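Local structure of SusD/RagB family nutrient-binding outer membrane lipoprotein (Bacteroides vulgatus, 4F7A) at residues A[208-213]-A[435-440]; A[467-472]-A[503-508]; A[52-57]-A[129-134]; A[341-346]-A[442-447]. The protein probably binds glycans, possibly mucin O-glycans, at the outer membrane as a SusD-like lipoprotein that works in nutrient uptake. All blocks are in the same frame, centred on the assembly; numbering follows the deposited sequence.

Contact 1 (A[208-213]-A[435-440])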
loop_
_atom_site.group_PDB
_atom_site.type_symbol
_atom_site.label_atom_id
_atom_site.label_comp_id
_atom_site.label_asym_id
_atom_site.label_seq_id
_atom_site.Cartn_x
_atom_site.Cartn_y
_atom_site.Cartn_z
ATOM N N ALA A 208 12.248 -3.272 -5.510
ATOM C CA ALA A 208 13.269 -2.809 -6.437
ATOM C C ALA A 208 12.949 -1.432 -6.995
ATOM O O ALA A 208 13.817 -0.557 -7.008
ATOM C CB ALA A 208 13.453 -3.830 -7.573
HETATM N N MSE A 209 11.710 -1.215 -7.438
HETATM C CA MSE A 209 11.337 0.099 -7.923
HETATM C C MSE A 209 11.309 1.115 -6.792
HETATM O O MSE A 209 11.736 2.256 -6.977
HETATM C CB MSE A 209 10.034 0.088 -8.687
HETATM C CG MSE A 209 10.091 -0.664 -9.991
HETATM SE SE MSE A 209 11.492 -0.148 -11.221
HETATM C CE MSE A 209 12.762 -1.503 -10.770
ATOM N N ARG A 210 10.887 0.699 -5.604
ATOM C CA ARG A 210 10.914 1.596 -4.455
ATOM C C ARG A 210 12.307 2.213 -4.236
ATOM O O ARG A 210 12.419 3.388 -3.924
ATOM C CB ARG A 210 10.498 0.894 -3.157
ATOM C CG ARG A 210 10.306 1.910 -1.987
ATOM C CD ARG A 210 8.886 2.474 -1.913
ATOM N NE ARG A 210 8.012 1.470 -1.333
ATOM C CZ ARG A 210 6.954 0.914 -1.919
ATOM N NH1 ARG A 210 6.562 1.272 -3.132
ATOM N NH2 ARG A 210 6.273 -0.026 -1.274
ATOM N N VAL A 211 13.363 1.408 -4.371
ATOM C CA VAL A 211 14.711 1.889 -4.068
ATOM C C VAL A 211 15.409 2.492 -5.299
ATOM O O VAL A 211 16.571 2.854 -5.205
ATOM C CB VAL A 211 15.626 0.795 -3.446
ATOM C CG1 VAL A 211 14.946 0.164 -2.229
ATOM C CG2 VAL A 211 16.007 -0.261 -4.465
ATOM N N SER A 212 14.704 2.614 -6.431
ATOM C CA SER A 212 15.344 3.014 -7.705
ATOM C C SER A 212 15.924 4.428 -7.734
ATOM O O SER A 212 16.897 4.660 -8.452
ATOM C CB SER A 212 14.406 2.803 -8.900
ATOM O OG SER A 212 13.235 3.589 -8.773
ATOM N N ASN A 213 15.359 5.360 -6.955
ATOM C CA ASN A 213 15.885 6.730 -6.901
ATOM C C ASN A 213 17.073 6.841 -5.976
ATOM O O ASN A 213 18.013 7.550 -6.298
ATOM C CB ASN A 213 14.834 7.739 -6.460
ATOM C CG ASN A 213 13.764 7.956 -7.485
ATOM O OD1 ASN A 213 14.000 7.841 -8.714
ATOM N ND2 ASN A 213 12.580 8.324 -7.007
ATOM N N GLY A 435 -4.391 1.721 0.462
ATOM C CA GLY A 435 -3.784 3.028 0.646
ATOM C C GLY A 435 -2.299 3.033 0.966
ATOM O O GLY A 435 -1.618 4.025 0.697
HETATM N N MSE A 436 -1.779 1.968 1.563
HETATM C CA MSE A 436 -0.337 1.946 1.902
HETATM C C MSE A 436 0.554 1.959 0.669
HETATM O O MSE A 436 1.442 2.795 0.577
HETATM C CB MSE A 436 0.060 0.792 2.806
HETATM C CG MSE A 436 -0.665 0.783 4.114
HETATM SE SE MSE A 436 0.485 0.083 5.530
HETATM C CE MSE A 436 -0.780 0.320 6.967
ATOM N N GLU A 437 0.333 1.058 -0.281
ATOM C CA GLU A 437 1.167 1.107 -1.488
ATOM C C GLU A 437 1.013 2.449 -2.201
ATOM O O GLU A 437 2.008 3.041 -2.668
ATOM C CB GLU A 437 0.867 -0.055 -2.425
ATOM C CG GLU A 437 1.842 -0.139 -3.621
ATOM C CD GLU A 437 3.321 -0.222 -3.238
ATOM O OE1 GLU A 437 3.653 -0.606 -2.092
ATOM O OE2 GLU A 437 4.182 0.118 -4.094
ATOM N N ALA A 438 -0.215 2.950 -2.244
ATOM C CA ALA A 438 -0.512 4.222 -2.935
ATOM C C ALA A 438 0.252 5.386 -2.317
ATOM O O ALA A 438 0.870 6.194 -3.017
ATOM C CB ALA A 438 -2.025 4.500 -2.904
ATOM N N TRP A 439 0.223 5.447 -0.993
ATOM C CA TRP A 439 0.874 6.511 -0.273
ATOM C C TRP A 439 2.401 6.399 -0.353
ATOM O O TRP A 439 3.072 7.394 -0.497
ATOM C CB TRP A 439 0.396 6.559 1.180
ATOM C CG TRP A 439 0.946 7.778 1.942
ATOM C CD1 TRP A 439 1.124 9.027 1.443
ATOM C CD2 TRP A 439 1.331 7.836 3.334
ATOM N NE1 TRP A 439 1.641 9.868 2.420
ATOM C CE2 TRP A 439 1.773 9.155 3.589
ATOM C CE3 TRP A 439 1.374 6.891 4.378
ATOM C CZ2 TRP A 439 2.220 9.554 4.832
ATOM C CZ3 TRP A 439 1.831 7.283 5.606
ATOM C CH2 TRP A 439 2.250 8.612 5.831
ATOM N N ALA A 440 2.943 5.187 -0.233
ATOM C CA ALA A 440 4.378 4.987 -0.324
ATOM C C ALA A 440 4.884 5.465 -1.666
ATOM O O ALA A 440 5.866 6.199 -1.741
ATOM C CB ALA A 440 4.731 3.527 -0.118
#
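Two charged hydrogen bonds join Arg-210 to Glu-437 in an end-on, bidentate salt bridge. NH1 of Arg-210 reaches OE2 of Glu-437 at 2.8 Å, nearly straight at 172°, and NH2 of Arg-210 reaches OE1 of Glu-437, also at 2.8 Å, with a more bent 154°. Both oxygens are met on the syn side, yet the guanidinium and carboxylate planes stand 35° apart, a twisted rather than flat pairing. With CG of Arg-210 anti to the backbone N, the side chain sets off toward the other segment and bends at chi2 and chi3 before meeting the acid. The bridge ties the C-terminal end of helix 193-210 to the first turns of helix 435-445, deep in the helix-rich SusD-like fold.

Between the two segments the nonpolar packing is that of Ala-440, whose CB sits over the centre of one guanidinium face, 3.9 Å from CZ of Arg-210. Further charges share the cation: Asp-130 bonds to NH2 and Glu-441 to NH1, so three carboxylates converge on one arginine. A leucine in place of Arg-210 would probably leave Glu-437, Asp-130 and Glu-441 without their shared positive mate, their negative charges crowded together in the interior.

Contact 2 (A[467-472]-A[503-508])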
loop_
_atom_site.group_PDB
_atom_site.type_symbol
_atom_site.label_atom_id
_atom_site.label_comp_id
_atom_site.label_asym_id
_atom_site.label_seq_id
_atom_site.Cartn_x
_atom_site.Cartn_y
_atom_site.Cartn_z
HETATM N N MSE A 467 4.636 17.990 1.443
HETATM C CA MSE A 467 3.625 17.091 1.982
HETATM C C MSE A 467 4.236 16.118 3.001
HETATM O O MSE A 467 5.483 16.004 3.124
HETATM C CB MSE A 467 2.852 16.345 0.882
HETATM C CG MSE A 467 2.399 17.227 -0.274
HETATM SE SE MSE A 467 1.285 16.284 -1.551
HETATM C CE MSE A 467 -0.283 16.128 -0.408
ATOM N N ILE A 468 3.347 15.444 3.726
ATOM C CA ILE A 468 3.757 14.511 4.768
ATOM C C ILE A 468 4.655 13.406 4.174
ATOM O O ILE A 468 4.398 12.884 3.066
ATOM C CB ILE A 468 2.514 13.954 5.534
ATOM C CG1 ILE A 468 2.952 13.067 6.692
ATOM C CG2 ILE A 468 1.527 13.188 4.601
ATOM C CD1 ILE A 468 1.767 12.657 7.635
ATOM N N ARG A 469 5.734 13.099 4.894
ATOM C CA ARG A 469 6.772 12.192 4.412
ATOM C C ARG A 469 6.758 10.816 5.084
ATOM O O ARG A 469 7.349 9.870 4.570
ATOM C CB ARG A 469 8.151 12.812 4.657
ATOM C CG ARG A 469 8.441 14.131 3.951
ATOM C CD ARG A 469 8.567 13.952 2.428
ATOM N NE ARG A 469 7.285 14.080 1.744
ATOM C CZ ARG A 469 6.987 13.536 0.561
ATOM N NH1 ARG A 469 7.851 12.714 -0.035
ATOM N NH2 ARG A 469 5.795 13.774 -0.008
ATOM N N ARG A 470 6.148 10.741 6.266
ATOM C CA ARG A 470 6.195 9.559 7.110
ATOM C C ARG A 470 5.291 9.786 8.302
ATOM O O ARG A 470 4.816 10.896 8.541
ATOM C CB ARG A 470 7.622 9.293 7.622
ATOM C CG ARG A 470 8.161 10.376 8.578
ATOM C CD ARG A 470 9.575 10.131 8.998
ATOM N NE ARG A 470 9.713 9.057 9.970
ATOM C CZ ARG A 470 9.626 9.191 11.296
ATOM N NH1 ARG A 470 9.394 10.375 11.868
ATOM N NH2 ARG A 470 9.812 8.119 12.068
ATOM N N LEU A 471 5.091 8.732 9.076
ATOM C CA LEU A 471 4.481 8.862 10.397
ATOM C C LEU A 471 5.560 8.833 11.465
ATOM O O LEU A 471 6.571 8.125 11.332
ATOM C CB LEU A 471 3.469 7.736 10.654
ATOM C CG LEU A 471 2.284 7.663 9.678
ATOM C CD1 LEU A 471 1.283 6.593 10.177
ATOM C CD2 LEU A 471 1.609 9.038 9.450
ATOM N N PRO A 472 5.360 9.587 12.545
ATOM C CA PRO A 472 6.332 9.501 13.656
ATOM C C PRO A 472 6.378 8.122 14.291
ATOM O O PRO A 472 5.411 7.384 14.215
ATOM C CB PRO A 472 5.819 10.524 14.674
ATOM C CG PRO A 472 4.935 11.448 13.874
ATOM C CD PRO A 472 4.296 10.562 12.818
ATOM N N TRP A 503 14.561 6.990 3.754
ATOM C CA TRP A 503 15.736 6.678 2.954
ATOM C C TRP A 503 15.439 6.604 1.444
ATOM O O TRP A 503 16.183 7.169 0.632
ATOM C CB TRP A 503 16.382 5.373 3.454
ATOM C CG TRP A 503 17.492 4.821 2.570
ATOM C CD1 TRP A 503 18.766 5.308 2.419
ATOM C CD2 TRP A 503 17.404 3.665 1.735
ATOM N NE1 TRP A 503 19.475 4.507 1.542
ATOM C CE2 TRP A 503 18.659 3.496 1.106
ATOM C CE3 TRP A 503 16.399 2.729 1.488
ATOM C CZ2 TRP A 503 18.921 2.431 0.236
ATOM C CZ3 TRP A 503 16.652 1.685 0.596
ATOM C CH2 TRP A 503 17.902 1.541 -0.009
ATOM N N TRP A 504 14.354 5.937 1.061
ATOM C CA TRP A 504 14.020 5.806 -0.372
ATOM C C TRP A 504 13.415 7.029 -1.031
ATOM O O TRP A 504 13.231 7.036 -2.251
ATOM C CB TRP A 504 13.167 4.577 -0.674
ATOM C CG TRP A 504 11.936 4.325 0.180
ATOM C CD1 TRP A 504 11.723 3.223 0.967
ATOM C CD2 TRP A 504 10.727 5.102 0.264
ATOM N NE1 TRP A 504 10.489 3.280 1.545
ATOM C CE2 TRP A 504 9.857 4.425 1.145
ATOM C CE3 TRP A 504 10.304 6.297 -0.297
ATOM C CZ2 TRP A 504 8.587 4.894 1.442
ATOM C CZ3 TRP A 504 9.071 6.779 0.009
ATOM C CH2 TRP A 504 8.215 6.086 0.890
ATOM N N ASP A 505 13.164 8.060 -0.239
ATOM C CA ASP A 505 12.563 9.319 -0.678
ATOM C C ASP A 505 13.698 10.323 -0.855
ATOM O O ASP A 505 14.212 10.872 0.130
ATOM C CB ASP A 505 11.565 9.786 0.399
ATOM C CG ASP A 505 10.928 11.131 0.106
ATOM O OD1 ASP A 505 11.257 11.759 -0.927
ATOM O OD2 ASP A 505 10.088 11.552 0.928
ATOM N N THR A 506 14.099 10.542 -2.103
ATOM C CA THR A 506 15.199 11.467 -2.416
ATOM C C THR A 506 14.686 12.858 -2.763
ATOM O O THR A 506 15.466 13.777 -2.952
ATOM C CB THR A 506 16.024 10.957 -3.606
ATOM O OG1 THR A 506 15.165 10.841 -4.748
ATOM C CG2 THR A 506 16.633 9.596 -3.289
ATOM N N GLY A 507 13.380 13.013 -2.901
ATOM C CA GLY A 507 12.809 14.297 -3.275
ATOM C C GLY A 507 12.795 14.532 -4.771
ATOM O O GLY A 507 12.303 15.560 -5.218
ATOM N N LYS A 508 13.349 13.608 -5.559
ATOM C CA LYS A 508 13.223 13.707 -7.008
ATOM C C LYS A 508 13.461 12.374 -7.663
ATOM O O LYS A 508 14.054 11.483 -7.074
ATOM C CB LYS A 508 14.155 14.765 -7.595
ATOM C CG LYS A 508 15.621 14.417 -7.609
ATOM C CD LYS A 508 16.420 15.614 -8.145
ATOM C CE LYS A 508 17.887 15.264 -8.408
ATOM N NZ LYS A 508 18.544 14.621 -7.229
HETATM O O HOH W 1 9.590 9.849 2.960
#
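Across two irregular loop segments, Asp-505 meets Arg-469 through a single carboxylate oxygen. Just before it in the chain, the indole of Trp-504 packs on Arg-444 of helix 435-445, and its NE1 bonds to Asp-130. At Asp-505, CG lies anti to the backbone N (chi1 177°), which carries OD2 to 2.7 Å from NH1 of Arg-469, with an N-H...O angle of 158°. OD2 lies near the guanidinium plane, whereas NH1 comes in from above the carboxylate plane; the two planes are 66° apart, so this is a one-nitrogen salt bridge, not a bidentate one. A water donates to OD2 and to O of Arg-469, lying 2.7 Å and 2.8 Å from those two atoms. The pairing fastens the C-terminal loop of the SusD-like fold to the loop between helices 435-445 and 475-480. NE of Arg-469 bonds to O of Met-467 at 3.0 Å, which, together with the bond to Asp-505, limits the rotation of the guanidinium. With an alanine in place of Arg-469, Asp-505 would probably lose its direct tie to the other loop. Asp-505 OD1 serves Arg-501 and, weakly, N of Gly-507 at 3.2 Å, where positive phi bends the chain onward to Lys-508.

Contact 3 (A[52-57]-A[129-134])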
loop_
_atom_site.group_PDB
_atom_site.type_symbol
_atom_site.label_atom_id
_atom_site.label_comp_id
_atom_site.label_asym_id
_atom_site.label_seq_id
_atom_site.Cartn_x
_atom_site.Cartn_y
_atom_site.Cartn_z
ATOM N N LEU A 52 -7.341 5.949 8.915
ATOM C CA LEU A 52 -7.165 7.354 9.287
ATOM C C LEU A 52 -5.743 7.902 9.062
ATOM O O LEU A 52 -5.455 9.058 9.402
ATOM C CB LEU A 52 -7.595 7.587 10.716
ATOM C CG LEU A 52 -9.086 7.495 11.011
ATOM C CD1 LEU A 52 -9.294 7.404 12.518
ATOM C CD2 LEU A 52 -9.873 8.689 10.425
ATOM N N ASN A 53 -4.862 7.079 8.501
ATOM C CA ASN A 53 -3.529 7.506 8.106
ATOM C C ASN A 53 -3.338 7.322 6.586
ATOM O O ASN A 53 -3.748 8.155 5.784
ATOM C CB ASN A 53 -2.491 6.712 8.912
ATOM C CG ASN A 53 -2.592 6.969 10.378
ATOM O OD1 ASN A 53 -2.198 8.038 10.856
ATOM N ND2 ASN A 53 -3.098 6.002 11.108
ATOM N N HIS A 54 -2.785 6.191 6.196
ATOM C CA HIS A 54 -2.387 5.952 4.812
ATOM C C HIS A 54 -3.518 6.133 3.813
ATOM O O HIS A 54 -3.294 6.634 2.732
ATOM C CB HIS A 54 -1.840 4.533 4.664
ATOM C CG HIS A 54 -0.857 4.160 5.725
ATOM N ND1 HIS A 54 -1.205 4.058 7.056
ATOM C CD2 HIS A 54 0.447 3.802 5.647
ATOM C CE1 HIS A 54 -0.145 3.688 7.757
ATOM N NE2 HIS A 54 0.872 3.531 6.925
ATOM N N ASP A 55 -4.708 5.663 4.152
ATOM C CA ASP A 55 -5.829 5.682 3.208
ATOM C C ASP A 55 -6.265 7.113 2.911
ATOM O O ASP A 55 -6.784 7.391 1.828
ATOM C CB ASP A 55 -7.016 4.884 3.757
ATOM C CG ASP A 55 -6.833 3.364 3.630
ATOM O OD1 ASP A 55 -5.824 2.905 3.038
ATOM O OD2 ASP A 55 -7.717 2.632 4.127
HETATM N N MSE A 56 -6.084 8.001 3.886
HETATM C CA MSE A 56 -6.365 9.404 3.679
HETATM C C MSE A 56 -5.189 10.089 2.980
HETATM O O MSE A 56 -5.383 10.836 2.000
HETATM C CB MSE A 56 -6.671 10.101 5.006
HETATM C CG MSE A 56 -6.866 11.597 4.804
HETATM SE SE MSE A 56 -7.468 12.532 6.373
HETATM C CE MSE A 56 -6.178 11.949 7.566
ATOM N N PHE A 57 -3.962 9.840 3.456
ATOM C CA PHE A 57 -2.807 10.514 2.892
ATOM C C PHE A 57 -2.553 10.112 1.451
ATOM O O PHE A 57 -2.076 10.927 0.651
ATOM C CB PHE A 57 -1.561 10.337 3.760
ATOM C CG PHE A 57 -1.704 10.916 5.164
ATOM C CD1 PHE A 57 -2.232 12.182 5.365
ATOM C CD2 PHE A 57 -1.313 10.185 6.268
ATOM C CE1 PHE A 57 -2.358 12.689 6.640
ATOM C CE2 PHE A 57 -1.424 10.703 7.553
ATOM C CZ PHE A 57 -1.946 11.944 7.734
ATOM N N THR A 129 8.182 -0.362 7.544
ATOM C CA THR A 129 9.301 0.528 7.268
ATOM C C THR A 129 8.858 1.637 6.342
ATOM O O THR A 129 9.318 2.758 6.490
ATOM C CB THR A 129 10.594 -0.159 6.712
ATOM O OG1 THR A 129 11.599 0.857 6.507
ATOM C CG2 THR A 129 10.330 -0.868 5.401
ATOM N N ASP A 130 7.974 1.350 5.400
ATOM C CA ASP A 130 7.518 2.415 4.484
ATOM C C ASP A 130 6.670 3.499 5.204
ATOM O O ASP A 130 6.503 4.613 4.693
ATOM C CB ASP A 130 6.747 1.825 3.292
ATOM C CG ASP A 130 7.634 1.064 2.324
ATOM O OD1 ASP A 130 8.899 1.112 2.442
ATOM O OD2 ASP A 130 7.053 0.386 1.448
ATOM N N THR A 131 6.137 3.151 6.378
ATOM C CA THR A 131 5.399 4.091 7.208
ATOM C C THR A 131 6.339 4.955 8.077
ATOM O O THR A 131 6.209 6.160 8.093
ATOM C CB THR A 131 4.394 3.329 8.096
ATOM O OG1 THR A 131 3.472 2.621 7.259
ATOM C CG2 THR A 131 3.628 4.282 9.008
ATOM N N TYR A 132 7.305 4.329 8.757
ATOM C CA TYR A 132 8.078 4.976 9.822
ATOM C C TYR A 132 9.540 5.220 9.481
ATOM O O TYR A 132 10.177 6.078 10.083
ATOM C CB TYR A 132 8.016 4.118 11.112
ATOM C CG TYR A 132 6.606 3.867 11.614
ATOM C CD1 TYR A 132 5.911 4.859 12.309
ATOM C CD2 TYR A 132 5.965 2.653 11.389
ATOM C CE1 TYR A 132 4.597 4.654 12.760
ATOM C CE2 TYR A 132 4.656 2.439 11.819
ATOM C CZ TYR A 132 3.990 3.432 12.530
ATOM O OH TYR A 132 2.708 3.232 12.959
ATOM N N GLY A 133 10.089 4.433 8.572
ATOM C CA GLY A 133 11.516 4.416 8.319
ATOM C C GLY A 133 12.219 3.269 9.010
ATOM O O GLY A 133 11.959 2.102 8.728
ATOM N N PRO A 134 13.116 3.586 9.944
ATOM C CA PRO A 134 13.772 2.529 10.690
ATOM C C PRO A 134 12.771 1.603 11.401
ATOM O O PRO A 134 11.728 2.046 11.903
ATOM C CB PRO A 134 14.634 3.292 11.701
ATOM C CG PRO A 134 14.921 4.628 11.012
ATOM C CD PRO A 134 13.702 4.919 10.193
#
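His-54 and Thr-131 pin the short helix 54-57 to the last turn of helix 111-132, a helix-to-helix link in the interior of the SusD-like fold, whose regular structure is mostly helix. One hydrogen bond carries it: NE2 of His-54 donates to OG1 of Thr-131 at 2.8 Å, with an N-H...O angle of 166°. The hydroxyl oxygen lies within 3° of the imidazole plane, at the ring edge, and the two side chains cross at about a right angle.

Both conformations serve this meeting. CG of His-54 is anti to its carbonyl carbon (chi1 -47°), which swings the ring out from the start of its helix. In Thr-131, OG1 takes the corresponding position, while CG2 lies anti to the backbone N. OG1 therefore faces the imidazole and also bonds back to the carbonyl O of Arg-127, one turn earlier in the same helix. Placed between a ring N-H and a backbone carbonyl, the buried hydroxyl can accept from one and donate to the other. The ring also meets that of Trp-439 edge-to-face, and Leu-471 touches both residues.

Thr-131 CG2 lies 3.5 Å from His-54 NE2 and sits over the centre of the Tyr-132 ring, in a CH-pi arrangement.

Contact 4 (A[341-346]-A[442-447])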
loop_
_atom_site.group_PDB
_atom_site.type_symbol
_atom_site.label_atom_id
_atom_site.label_comp_id
_atom_site.label_asym_id
_atom_site.label_seq_id
_atom_site.Cartn_x
_atom_site.Cartn_y
_atom_site.Cartn_z
ATOM N N ARG A 341 6.816 -2.991 -14.183
ATOM C CA ARG A 341 7.574 -3.319 -15.381
ATOM C C ARG A 341 7.687 -2.118 -16.322
ATOM O O ARG A 341 8.739 -1.899 -16.928
ATOM C CB ARG A 341 6.941 -4.493 -16.111
ATOM C CG ARG A 341 7.090 -5.793 -15.358
ATOM C CD ARG A 341 6.115 -6.856 -15.814
ATOM N NE ARG A 341 6.446 -7.467 -17.089
ATOM C CZ ARG A 341 5.969 -8.644 -17.503
ATOM N NH1 ARG A 341 5.107 -9.332 -16.771
ATOM N NH2 ARG A 341 6.370 -9.149 -18.668
ATOM N N ALA A 342 6.621 -1.319 -16.417
ATOM C CA ALA A 342 6.674 -0.109 -17.240
ATOM C C ALA A 342 7.757 0.850 -16.722
ATOM O O ALA A 342 8.528 1.440 -17.491
ATOM C CB ALA A 342 5.302 0.591 -17.270
ATOM N N GLU A 343 7.814 1.023 -15.411
ATOM C CA GLU A 343 8.802 1.907 -14.857
ATOM C C GLU A 343 10.210 1.342 -15.042
ATOM O O GLU A 343 11.160 2.092 -15.309
ATOM C CB GLU A 343 8.535 2.155 -13.364
ATOM C CG GLU A 343 9.625 3.068 -12.733
ATOM C CD GLU A 343 9.336 3.482 -11.295
ATOM O OE1 GLU A 343 8.309 3.050 -10.728
ATOM O OE2 GLU A 343 10.178 4.240 -10.731
ATOM N N ALA A 344 10.357 0.039 -14.845
ATOM C CA ALA A 344 11.666 -0.601 -15.018
ATOM C C ALA A 344 12.161 -0.356 -16.441
ATOM O O ALA A 344 13.333 -0.031 -16.649
ATOM C CB ALA A 344 11.617 -2.105 -14.685
ATOM N N SER A 345 11.268 -0.476 -17.417
ATOM C CA SER A 345 11.629 -0.212 -18.822
ATOM C C SER A 345 11.991 1.244 -19.027
ATOM O O SER A 345 12.987 1.555 -19.675
ATOM C CB SER A 345 10.500 -0.634 -19.755
ATOM O OG SER A 345 10.413 -2.048 -19.776
ATOM N N LEU A 346 11.197 2.141 -18.445
ATOM C CA LEU A 346 11.487 3.571 -18.535
ATOM C C LEU A 346 12.866 3.922 -17.978
ATOM O O LEU A 346 13.558 4.819 -18.503
ATOM C CB LEU A 346 10.402 4.377 -17.813
ATOM C CG LEU A 346 10.330 5.853 -18.129
ATOM C CD1 LEU A 346 10.062 6.022 -19.597
ATOM C CD2 LEU A 346 9.244 6.529 -17.260
ATOM N N GLN A 442 3.439 7.574 -3.766
ATOM C CA GLN A 442 3.281 9.016 -3.883
ATOM C C GLN A 442 4.439 9.788 -3.229
ATOM O O GLN A 442 4.952 10.768 -3.782
ATOM C CB GLN A 442 1.946 9.435 -3.293
ATOM C CG GLN A 442 1.644 10.917 -3.441
ATOM C CD GLN A 442 2.148 11.770 -2.293
ATOM O OE1 GLN A 442 2.431 11.274 -1.204
ATOM N NE2 GLN A 442 2.224 13.071 -2.529
ATOM N N ARG A 443 4.861 9.313 -2.060
ATOM C CA ARG A 443 6.003 9.902 -1.371
ATOM C C ARG A 443 7.302 9.653 -2.114
ATOM O O ARG A 443 8.157 10.529 -2.166
ATOM C CB ARG A 443 6.098 9.399 0.072
ATOM C CG ARG A 443 4.935 9.914 0.931
ATOM C CD ARG A 443 4.984 9.380 2.328
ATOM N NE ARG A 443 4.505 7.993 2.360
ATOM C CZ ARG A 443 5.017 7.025 3.117
ATOM N NH1 ARG A 443 6.048 7.273 3.925
ATOM N NH2 ARG A 443 4.501 5.805 3.059
ATOM N N ARG A 444 7.425 8.471 -2.714
ATOM C CA ARG A 444 8.644 8.075 -3.379
ATOM C C ARG A 444 8.820 8.862 -4.682
ATOM O O ARG A 444 9.904 9.379 -4.970
ATOM C CB ARG A 444 8.602 6.560 -3.645
ATOM C CG ARG A 444 9.960 5.894 -3.881
ATOM C CD ARG A 444 10.322 5.587 -5.305
ATOM N NE ARG A 444 9.351 4.765 -6.052
ATOM C CZ ARG A 444 9.467 4.512 -7.361
ATOM N NH1 ARG A 444 10.500 4.979 -8.061
ATOM N NH2 ARG A 444 8.545 3.812 -7.983
ATOM N N THR A 445 7.741 9.004 -5.444
ATOM C CA THR A 445 7.860 9.565 -6.814
ATOM C C THR A 445 7.313 10.974 -6.992
ATOM O O THR A 445 7.556 11.606 -8.036
ATOM C CB THR A 445 7.093 8.692 -7.811
ATOM O OG1 THR A 445 5.685 8.794 -7.553
ATOM C CG2 THR A 445 7.530 7.208 -7.712
ATOM N N GLY A 446 6.482 11.429 -6.050
ATOM C CA GLY A 446 5.748 12.691 -6.203
ATOM C C GLY A 446 4.438 12.580 -6.972
ATOM O O GLY A 446 3.743 13.592 -7.188
ATOM N N TYR A 447 4.085 11.353 -7.366
ATOM C CA TYR A 447 2.924 11.094 -8.197
ATOM C C TYR A 447 1.972 10.106 -7.523
ATOM O O TYR A 447 2.402 9.219 -6.791
ATOM C CB TYR A 447 3.347 10.545 -9.552
ATOM C CG TYR A 447 4.343 11.436 -10.295
ATOM C CD1 TYR A 447 4.092 12.788 -10.488
ATOM C CD2 TYR A 447 5.532 10.919 -10.803
ATOM C CE1 TYR A 447 5.008 13.626 -11.154
ATOM C CE2 TYR A 447 6.432 11.740 -11.518
ATOM C CZ TYR A 447 6.172 13.103 -11.656
ATOM O OH TYR A 447 7.070 13.916 -12.341
#
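A buried charge network among helices 193-210, 334-346 and 435-445 contains the salt bridge of Glu-343 with Arg-444. The grip is end-on, one nitrogen to each oxygen: NH1 of Arg-444 lies 2.8 Å from OE2 of Glu-343, and NH2 of Arg-444 lies 2.9 Å from OE1 of Glu-343. The N-H...O angles are both close to 163°. Each oxygen offers its syn lone pair, and both lie within 2° of the guanidinium plane. Since the carboxylate and guanidinium planes differ by only 8°, the pair forms a nearly flat, two-pronged pairing.

Glu-343 reaches across fully stretched, CG anti to the backbone N and the chain extended beyond it, which suits a separation of 11.1 Å between the CA atoms of Glu-343 and Thr-445, the nearest pair across the segments. Arg-444 comes from the opposite direction, bent at chi2 and chi3.

In this SusD-like fold, whose regular structure is almost all helix, the bridge connects the C-terminal turns of helix 334-346 with those of helix 435-445. Both groups have second partners: OE2 of Glu-343 also takes NE of Arg-347, and NH2 of Arg-444 also meets Glu-441. Charges thus alternate along the network, which would tend to keep all four residues ionised.

Thr-445 CG2 covers one face of the Arg-444 guanidinium, 3.3 Å above its plane. OG1 of Thr-445 accepts from N of Tyr-447 at 3.0 Å, an ST turn that leads the chain out of the helix through Gly-446, where phi is positive.

In the fold
Helix 435-445 is common to contacts 1 and 4, whose centres lie about 8 Å apart; its early turns face helix 193-210 and its end faces helix 334-346. Along the chain contact 3 closes first, contacts 1 and 4 then interleave, and contact 2 comes last, near the C-terminus. Contact 3 lies about 11 Å from contact 1, centre to centre, and joins it through the Asp-130 to Arg-210 salt bridge. Contact 2, about 10 Å from contact 3, is linked to it by Trp-504 and Arg-470, and Arg-443 bonds to both Asp-130 and Arg-469. Polar bridges thus bring sequence-distant helices and the C-terminal loop together within one SusD-like fold.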